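Local coordinates for maltose-binding protein MalE1 (Thermotoga maritima, PDB 6DTU) that binds malto-oligosaccharides such as maltotetraose, probably as the periplasmic solute-binding component that delivers them for transport across the membrane, at residues Lys4-Leu17 with Phe46-Val60. Sequence-based numbering, arbitrary orientation.
With GLC (alpha-D-glucopyranose), chain C.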
ATOM      1  N   LYS A   4      17.371  22.521  -9.544  1.00 14.38           N
ATOM      2  CA  LYS A   4      16.642  21.339  -9.983  1.00 13.72           C
ATOM      3  C   LYS A   4      16.090  20.589  -8.782  1.00 14.98           C
ATOM      4  O   LYS A   4      16.768  20.461  -7.755  1.00 14.13           O
ATOM      5  CB  LYS A   4      17.599  20.408 -10.741  1.00 15.92           C
ATOM      6  CG  LYS A   4      16.989  19.141 -11.282  1.00 15.93           C
ATOM      7  CD  LYS A   4      18.073  18.384 -12.038  1.00 16.33           C
ATOM      8  CE  LYS A   4      17.584  17.131 -12.618  1.00 21.54           C
ATOM      9  NZ  LYS A   4      18.652  16.572 -13.500  1.00 17.19           N
ATOM     10  N   LEU A   5      14.862  20.092  -8.928  1.00 13.94           N
ATOM     11  CA  LEU A   5      14.271  19.135  -7.996  1.00 10.92           C
ATOM     12  C   LEU A   5      14.045  17.814  -8.704  1.00 12.87           C
ATOM     13  O   LEU A   5      13.399  17.766  -9.761  1.00 15.31           O
ATOM     14  CB  LEU A   5      12.927  19.622  -7.460  1.00 16.08           C
ATOM     15  CG  LEU A   5      12.942  20.905  -6.620  1.00 14.71           C
ATOM     16  CD1 LEU A   5      11.540  21.291  -6.257  1.00 14.21           C
ATOM     17  CD2 LEU A   5      13.832  20.718  -5.391  1.00 15.32           C
ATOM     18  N   THR A   6      14.583  16.748  -8.124  1.00 12.55           N
ATOM     19  CA  THR A   6      14.390  15.392  -8.618  1.00 13.24           C
ATOM     20  C   THR A   6      13.472  14.636  -7.670  1.00 15.54           C
ATOM     21  O   THR A   6      13.647  14.692  -6.446  1.00 15.87           O
ATOM     22  CB  THR A   6      15.735  14.691  -8.741  1.00 14.21           C
ATOM     23  OG1 THR A   6      16.541  15.423  -9.678  1.00 18.90           O
ATOM     24  CG2 THR A   6      15.529  13.263  -9.277  1.00 17.66           C
ATOM     25  N   ILE A   7      12.494  13.935  -8.239  1.00 14.95           N
ATOM     26  CA  ILE A   7      11.504  13.166  -7.497  1.00 13.32           C
ATOM     27  C   ILE A   7      11.632  11.717  -7.919  1.00 14.64           C
ATOM     28  O   ILE A   7      11.679  11.431  -9.120  1.00 14.48           O
ATOM     29  CB  ILE A   7      10.092  13.645  -7.877  1.00 12.03           C
ATOM     30  CG1 ILE A   7       9.940  15.150  -7.650  1.00 12.61           C
ATOM     31  CG2 ILE A   7       9.026  12.853  -7.121  1.00 13.60           C
ATOM     32  CD1 ILE A   7       8.677  15.723  -8.279  1.00 13.55           C
ATOM     33  N   TRP A   8      11.639  10.805  -6.949  1.00 11.46           N
ATOM     34  CA  TRP A   8      11.496   9.372  -7.196  1.00 11.35           C
ATOM     35  C   TRP A   8      10.072   8.967  -6.844  1.00 11.78           C
ATOM     36  O   TRP A   8       9.581   9.282  -5.754  1.00 12.29           O
ATOM     37  CB  TRP A   8      12.447   8.529  -6.335  1.00 12.57           C
ATOM     38  CG  TRP A   8      13.886   8.653  -6.658  1.00 12.12           C
ATOM     39  CD1 TRP A   8      14.440   9.297  -7.745  1.00 11.87           C
ATOM     40  CD2 TRP A   8      14.972   8.111  -5.907  1.00 12.12           C
ATOM     41  NE1 TRP A   8      15.808   9.195  -7.699  1.00 14.38           N
ATOM     42  CE2 TRP A   8      16.161   8.457  -6.592  1.00 11.58           C
ATOM     43  CE3 TRP A   8      15.057   7.336  -4.737  1.00 13.99           C
ATOM     44  CZ2 TRP A   8      17.425   8.088  -6.124  1.00 14.29           C
ATOM     45  CZ3 TRP A   8      16.313   6.970  -4.274  1.00 15.51           C
ATOM     46  CH2 TRP A   8      17.480   7.339  -4.976  1.00 17.66           C
ATOM     47  N   CYS A   9       9.420   8.270  -7.749  1.00 13.00           N
ATOM     48  CA  CYS A   9       8.072   7.788  -7.476  1.00 12.30           C
ATOM     49  C   CYS A   9       7.850   6.522  -8.277  1.00 13.91           C
ATOM     50  O   CYS A   9       8.592   6.216  -9.216  1.00 13.63           O
ATOM     51  CB  CYS A   9       6.995   8.837  -7.799  1.00 13.47           C
ATOM     52  SG  CYS A   9       6.896   9.290  -9.537  1.00 14.29           S
ATOM     53  N   SER A  10       6.794   5.811  -7.920  1.00 13.04           N
ATOM     54  CA  SER A  10       6.446   4.611  -8.661  1.00 13.00           C
ATOM     55  C   SER A  10       5.872   4.987 -10.024  1.00 12.70           C
ATOM     56  O   SER A  10       5.661   6.153 -10.348  1.00 13.93           O
ATOM     57  CB  SER A  10       5.421   3.785  -7.880  1.00 12.00           C
ATOM     58  OG  SER A  10       4.119   4.290  -8.108  1.00 13.23           O
ATOM     59  N   GLU A  11       5.554   3.967 -10.827  1.00 14.68           N
ATOM     60  CA  GLU A  11       5.014   4.242 -12.152  1.00 13.38           C
ATOM     61  C   GLU A  11       3.682   4.981 -12.107  1.00 13.93           C
ATOM     62  O   GLU A  11       3.353   5.699 -13.054  1.00 16.60           O
ATOM     63  CB  GLU A  11       4.860   2.952 -12.971  1.00 15.24           C
ATOM     64  CG  GLU A  11       3.768   2.026 -12.500  1.00 20.35           C
ATOM     65  CD  GLU A  11       4.309   0.938 -11.632  1.00 29.02           C
ATOM     66  OE1 GLU A  11       5.392   1.165 -11.054  1.00 26.10           O
ATOM     67  OE2 GLU A  11       3.679  -0.143 -11.540  1.00 34.20           O
ATOM     68  N   LYS A  12       2.926   4.838 -11.014  1.00 14.98           N
ATOM     69  CA  LYS A  12       1.565   5.361 -10.987  1.00 13.91           C
ATOM     70  C   LYS A  12       1.527   6.883 -11.006  1.00 14.44           C
ATOM     71  O   LYS A  12       0.587   7.460 -11.553  1.00 17.09           O
ATOM     72  CB  LYS A  12       0.811   4.828  -9.764  1.00 12.92           C
ATOM     73  CG  LYS A  12       0.717   3.292  -9.690  1.00 14.24           C
ATOM     74  CD  LYS A  12       0.006   2.679 -10.911  1.00 13.25           C
ATOM     75  CE  LYS A  12      -0.085   1.165 -10.797  1.00 16.15           C
ATOM     76  NZ  LYS A  12      -0.884   0.580 -11.922  1.00 16.30           N
ATOM     77  N   GLN A  13       2.521   7.544 -10.418  1.00 13.16           N
ATOM     78  CA  GLN A  13       2.509   8.989 -10.257  1.00 12.23           C
ATOM     79  C   GLN A  13       3.349   9.718 -11.291  1.00 14.52           C
ATOM     80  O   GLN A  13       3.340  10.954 -11.300  1.00 13.13           O
ATOM     81  CB  GLN A  13       2.966   9.400  -8.841  1.00 13.06           C
ATOM     82  CG  GLN A  13       2.227   8.744  -7.681  1.00 11.64           C
ATOM     83  CD  GLN A  13       2.897   7.487  -7.183  1.00 14.84           C
ATOM     84  OE1 GLN A  13       3.816   6.966  -7.810  1.00 14.96           O
ATOM     85  NE2 GLN A  13       2.429   6.979  -6.070  1.00 13.70           N
ATOM     86  N   VAL A  14       4.032   8.995 -12.192  1.00 12.80           N
ATOM     87  CA  VAL A  14       5.009   9.649 -13.069  1.00 13.56           C
ATOM     88  C   VAL A  14       4.340  10.689 -13.966  1.00 15.43           C
ATOM     89  O   VAL A  14       4.816  11.822 -14.082  1.00 14.19           O
ATOM     90  CB  VAL A  14       5.784   8.614 -13.903  1.00 13.97           C
ATOM     91  CG1 VAL A  14       6.511   9.339 -15.030  1.00 18.36           C
ATOM     92  CG2 VAL A  14       6.736   7.784 -13.034  1.00 14.45           C
ATOM     93  N   ASP A  15       3.234  10.324 -14.619  1.00 16.51           N
ATOM     94  CA  ASP A  15       2.652  11.212 -15.621  1.00 17.39           C
ATOM     95  C   ASP A  15       2.166  12.511 -15.002  1.00 16.17           C
ATOM     96  O   ASP A  15       2.427  13.606 -15.528  1.00 15.82           O
ATOM     97  CB  ASP A  15       1.485  10.532 -16.342  1.00 18.45           C
ATOM     98  CG  ASP A  15       1.917   9.467 -17.335  1.00 22.30           C
ATOM     99  OD1 ASP A  15       3.129   9.290 -17.584  1.00 24.85           O
ATOM    100  OD2 ASP A  15       1.006   8.828 -17.908  1.00 24.07           O
ATOM    101  N   ILE A  16       1.383  12.412 -13.928  1.00 15.78           N
ATOM    102  CA  ILE A  16       0.832  13.628 -13.345  1.00 15.59           C
ATOM    103  C   ILE A  16       1.931  14.493 -12.756  1.00 11.94           C
ATOM    104  O   ILE A  16       1.926  15.716 -12.931  1.00 13.59           O
ATOM    105  CB  ILE A  16      -0.307  13.344 -12.346  1.00 15.02           C
ATOM    106  CG1 ILE A  16      -0.851  14.669 -11.801  1.00 15.40           C
ATOM    107  CG2 ILE A  16       0.171  12.400 -11.221  1.00 13.55           C
ATOM    108  CD1 ILE A  16      -1.311  15.661 -12.879  1.00 15.07           C
ATOM    109  N   LEU A  17       2.909  13.884 -12.084  1.00 12.29           N
ATOM    110  CA  LEU A  17       4.001  14.681 -11.516  1.00 14.35           C
ATOM    111  C   LEU A  17       4.891  15.296 -12.590  1.00 15.96           C
ATOM    112  O   LEU A  17       5.431  16.395 -12.392  1.00 15.43           O
ATOM    113  CB  LEU A  17       4.825  13.839 -10.544  1.00 15.03           C
ATOM    114  CG  LEU A  17       4.127  13.429  -9.240  1.00 14.08           C
ATOM    115  CD1 LEU A  17       5.033  12.547  -8.383  1.00 13.04           C
ATOM    116  CD2 LEU A  17       3.707  14.634  -8.464  1.00 15.77           C
ATOM    117  N   PHE A  46      16.924   4.703  -1.498  1.00 14.01           N
ATOM    118  CA  PHE A  46      17.122   5.958  -0.783  1.00 14.17           C
ATOM    119  C   PHE A  46      18.044   5.765   0.419  1.00 15.67           C
ATOM    120  O   PHE A  46      18.909   6.601   0.687  1.00 14.32           O
ATOM    121  CB  PHE A  46      15.754   6.505  -0.372  1.00 15.40           C
ATOM    122  CG  PHE A  46      15.801   7.898   0.150  1.00 13.55           C
ATOM    123  CD1 PHE A  46      16.007   8.966  -0.712  1.00 14.85           C
ATOM    124  CD2 PHE A  46      15.607   8.150   1.503  1.00 14.04           C
ATOM    125  CE1 PHE A  46      16.043  10.256  -0.243  1.00 17.86           C
ATOM    126  CE2 PHE A  46      15.651   9.449   1.970  1.00 16.12           C
ATOM    127  CZ  PHE A  46      15.860  10.497   1.090  1.00 14.46           C
ATOM    128  N   LEU A  47      17.887   4.655   1.136  1.00 16.30           N
ATOM    129  CA  LEU A  47      18.800   4.366   2.241  1.00 16.03           C
ATOM    130  C   LEU A  47      20.237   4.298   1.752  1.00 17.60           C
ATOM    131  O   LEU A  47      21.160   4.723   2.454  1.00 16.96           O
ATOM    132  CB  LEU A  47      18.404   3.045   2.903  1.00 15.95           C
ATOM    133  CG  LEU A  47      17.133   3.077   3.755  1.00 16.58           C
ATOM    134  CD1 LEU A  47      16.638   1.646   4.034  1.00 19.06           C
ATOM    135  CD2 LEU A  47      17.434   3.776   5.031  1.00 17.86           C
ATOM    136  N   THR A  48      20.446   3.755   0.560  1.00 14.59           N
ATOM    137  CA  THR A  48      21.796   3.657   0.021  1.00 16.48           C
ATOM    138  C   THR A  48      22.271   5.001  -0.528  1.00 15.54           C
ATOM    139  O   THR A  48      23.391   5.436  -0.237  1.00 17.10           O
ATOM    140  CB  THR A  48      21.831   2.610  -1.100  1.00 16.94           C
ATOM    141  OG1 THR A  48      21.486   1.319  -0.583  1.00 20.17           O
ATOM    142  CG2 THR A  48      23.226   2.538  -1.715  1.00 18.66           C
ATOM    143  N   ALA A  49      21.438   5.676  -1.323  1.00 15.89           N
ATOM    144  CA  ALA A  49      21.900   6.837  -2.073  1.00 17.43           C
ATOM    145  C   ALA A  49      21.893   8.129  -1.254  1.00 15.91           C
ATOM    146  O   ALA A  49      22.717   9.019  -1.494  1.00 17.95           O
ATOM    147  CB  ALA A  49      21.057   7.019  -3.338  1.00 16.47           C
ATOM    148  N   ALA A  50      20.943   8.295  -0.339  1.00 13.84           N
ATOM    149  CA  ALA A  50      20.850   9.571   0.370  1.00 15.25           C
ATOM    150  C   ALA A  50      22.119   9.943   1.126  1.00 17.22           C
ATOM    151  O   ALA A  50      22.595  11.080   0.963  1.00 17.28           O
ATOM    152  CB  ALA A  50      19.573   9.655   1.216  1.00 17.12           C
ATOM    153  N   PRO A  51      22.728   9.061   1.925  1.00 19.68           N
ATOM    154  CA  PRO A  51      24.005   9.413   2.573  1.00 18.73           C
ATOM    155  C   PRO A  51      25.144   9.675   1.593  1.00 20.32           C
ATOM    156  O   PRO A  51      26.139  10.304   1.970  1.00 23.83           O
ATOM    157  CB  PRO A  51      24.305   8.188   3.446  1.00 20.00           C
ATOM    158  CG  PRO A  51      23.007   7.492   3.620  1.00 17.88           C
ATOM    159  CD  PRO A  51      22.248   7.731   2.338  1.00 19.14           C
ATOM    160  N   GLU A  52      25.059   9.174   0.369  1.00 19.25           N
ATOM    161  CA  GLU A  52      26.103   9.387  -0.620  1.00 21.49           C
ATOM    162  C   GLU A  52      25.910  10.659  -1.417  1.00 20.73           C
ATOM    163  O   GLU A  52      26.712  10.934  -2.320  1.00 25.16           O
ATOM    164  CB  GLU A  52      26.180   8.197  -1.580  1.00 26.25           C
ATOM    165  CG  GLU A  52      26.626   6.918  -0.914  1.00 24.71           C
ATOM    166  CD  GLU A  52      28.018   7.044  -0.316  1.00 33.40           C
ATOM    167  OE1 GLU A  52      28.934   7.485  -1.038  1.00 38.93           O
ATOM    168  OE2 GLU A  52      28.193   6.715   0.875  1.00 43.17           O
ATOM    169  N   GLY A  53      24.889  11.451  -1.102  1.00 20.94           N
ATOM    170  CA  GLY A  53      24.610  12.653  -1.855  1.00 19.76           C
ATOM    171  C   GLY A  53      23.953  12.419  -3.189  1.00 18.77           C
ATOM    172  O   GLY A  53      23.930  13.338  -4.016  1.00 21.08           O
ATOM    173  N   GLN A  54      23.435  11.207  -3.422  1.00 18.32           N
ATOM    174  CA  GLN A  54      22.818  10.804  -4.681  1.00 18.29           C
ATOM    175  C   GLN A  54      21.336  10.485  -4.551  1.00 16.23           C
ATOM    176  O   GLN A  54      20.750   9.947  -5.496  1.00 20.16           O
ATOM    177  CB  GLN A  54      23.549   9.606  -5.298  1.00 20.28           C
ATOM    178  CG  GLN A  54      25.000   9.904  -5.624  1.00 24.85           C
ATOM    179  CD  GLN A  54      25.639   8.896  -6.564  1.00 28.54           C
ATOM    180  OE1 GLN A  54      25.284   7.716  -6.581  1.00 30.93           O
ATOM    181  NE2 GLN A  54      26.608   9.364  -7.345  1.00 28.46           N
ATOM    182  N   GLY A  55      20.715  10.803  -3.426  1.00 15.58           N
ATOM    183  CA  GLY A  55      19.284  10.593  -3.300  1.00 13.45           C
ATOM    184  C   GLY A  55      18.467  11.701  -3.954  1.00 14.15           C
ATOM    185  O   GLY A  55      18.893  12.853  -4.059  1.00 16.30           O
ATOM    186  N   ALA A  56      17.257  11.344  -4.382  1.00 14.49           N
ATOM    187  CA  ALA A  56      16.341  12.346  -4.922  1.00 13.56           C
ATOM    188  C   ALA A  56      16.049  13.410  -3.870  1.00 12.26           C
ATOM    189  O   ALA A  56      16.183  13.181  -2.664  1.00 15.05           O
ATOM    190  CB  ALA A  56      15.015  11.681  -5.300  1.00 14.65           C
ATOM    191  N   ASP A  57      15.663  14.601  -4.337  1.00 12.88           N
ATOM    192  CA  ASP A  57      15.272  15.643  -3.390  1.00 13.34           C
ATOM    193  C   ASP A  57      13.950  15.327  -2.713  1.00 12.03           C
ATOM    194  O   ASP A  57      13.732  15.751  -1.575  1.00 12.60           O
ATOM    195  CB  ASP A  57      15.185  16.982  -4.107  1.00 12.94           C
ATOM    196  CG  ASP A  57      16.463  17.293  -4.873  1.00 14.55           C
ATOM    197  OD1 ASP A  57      17.467  17.659  -4.232  1.00 15.35           O
ATOM    198  OD2 ASP A  57      16.497  17.150  -6.122  1.00 17.42           O
ATOM    199  N   ILE A  58      13.052  14.639  -3.415  1.00 11.93           N
ATOM    200  CA  ILE A  58      11.726  14.296  -2.917  1.00 10.78           C
ATOM    201  C   ILE A  58      11.453  12.846  -3.278  1.00 12.52           C
ATOM    202  O   ILE A  58      11.724  12.430  -4.410  1.00 12.74           O
ATOM    203  CB  ILE A  58      10.684  15.206  -3.592  1.00 12.45           C
ATOM    204  CG1 ILE A  58      10.883  16.671  -3.170  1.00 12.23           C
ATOM    205  CG2 ILE A  58       9.269  14.745  -3.319  1.00 12.84           C
ATOM    206  CD1 ILE A  58      10.040  17.657  -3.997  1.00 13.91           C
ATOM    207  N   ILE A  59      10.929  12.067  -2.331  1.00 14.05           N
ATOM    208  CA  ILE A  59      10.501  10.704  -2.617  1.00 12.01           C
ATOM    209  C   ILE A  59       9.014  10.595  -2.318  1.00 11.89           C
ATOM    210  O   ILE A  59       8.486  11.247  -1.413  1.00 14.39           O
ATOM    211  CB  ILE A  59      11.335   9.607  -1.889  1.00  9.00           C
ATOM    212  CG1 ILE A  59      11.206   9.747  -0.364  1.00 11.91           C
ATOM    213  CG2 ILE A  59      12.778   9.638  -2.367  1.00 13.01           C
ATOM    214  CD1 ILE A  59      11.847   8.605   0.415  1.00 14.24           C
ATOM    215  N   VAL A  60       8.337   9.754  -3.087  1.00 12.76           N
ATOM    216  CA  VAL A  60       6.908   9.523  -2.924  1.00 11.00           C
ATOM    217  C   VAL A  60       6.727   8.083  -2.474  1.00 14.10           C
ATOM    218  O   VAL A  60       7.232   7.160  -3.117  1.00 15.17           O
ATOM    219  CB  VAL A  60       6.143   9.801  -4.231  1.00 13.17           C
ATOM    220  CG1 VAL A  60       4.655   9.601  -4.016  1.00 12.17           C
ATOM    221  CG2 VAL A  60       6.465  11.202  -4.792  1.00 14.17           C
TER
HETATM  222  C1  GLC C   1       2.547   0.879  -7.305  1.00 18.36           C
HETATM  223  C2  GLC C   1       1.885   1.714  -6.283  1.00 12.38           C
HETATM  224  C3  GLC C   1       2.239   1.297  -4.914  1.00 14.23           C
HETATM  225  C4  GLC C   1       1.908  -0.137  -4.685  1.00 12.37           C
HETATM  226  C5  GLC C   1       2.691  -1.032  -5.683  1.00 13.32           C
HETATM  227  C6  GLC C   1       2.296  -2.374  -5.673  1.00 17.14           C
HETATM  228  O1  GLC C   1       3.925   1.071  -7.258  1.00 21.14           O
HETATM  229  O2  GLC C   1       2.303   3.096  -6.527  1.00 15.09           O
HETATM  230  O3  GLC C   1       1.474   2.165  -4.000  1.00 13.99           O
HETATM  231  O4  GLC C   1       2.275  -0.515  -3.331  1.00 13.10           O
HETATM  232  O5  GLC C   1       2.279  -0.528  -7.075  1.00 15.94           O
HETATM  233  O6  GLC C   1       3.179  -3.118  -6.520  1.00 20.13           O
HETATM  234  O   HOH W   1      18.369  18.292  -7.708  1.00 18.96           O
HETATM  235  O   HOH W   2       5.888   5.885  -5.183  1.00 14.34           O
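Ala56 plants its methyl on the indole of Trp8: CB lies 3.4 Å from the centroid of the five-membered ring and only 5° off the ring normal, a CH-pi contact squarely over the face. With CG turned anti to the carbonyl carbon (chi1 -68°), the indole reaches under the loop at Ala56 to helix 39-49. There its six-membered edge fits a hollow, the backbone N of Phe46 lying in the ring plane and Ala49 CB 3.9 Å from Trp8 CH2. Ile59 CG2 fills the near corner, 4.0 Å from Trp8 CE3. Replacing Trp8 by an alanine is likely to open a gap between strand 4-9 and helix 39-49, with the methyls of Ala56 and Ala49 losing the ring they pack on.

Strands 4-9 and 58-60 run parallel, bridged at Ile7-Ile58 and Trp8-Ile59; Ile58 N to Thr6 O, Trp8 N to Ile58 O and Val60 N to Trp8 O are the sheet bonds. Helices 14-28 and 39-49 follow strands 4-9 and 31-36, the alpha/beta pattern of a periplasmic binding protein lobe. Opposite the indole, Ile7 and Ile58 run alongside each other in the same direction, Ile7 CG1 resting on Ile58 CB, and Val60 CG2 rests in the notch formed by Ile7 CG2 (3.8 Å) and Leu17 CD1, which meets it tip to tip.

Asp57 closes the outer end: OD2 accepts from Thr6 N at 2.8 Å through its anti lone pair, N-H...O 166°, and from a water shared with Lys4 O, while OD1 is held by Ser272 and Asn274. At the other end the loop after strand 4-9 enters the glycan pocket, where Ser10 OG accepts from glucose O2 (2.7 Å) and, in an ST turn, from Lys12 N.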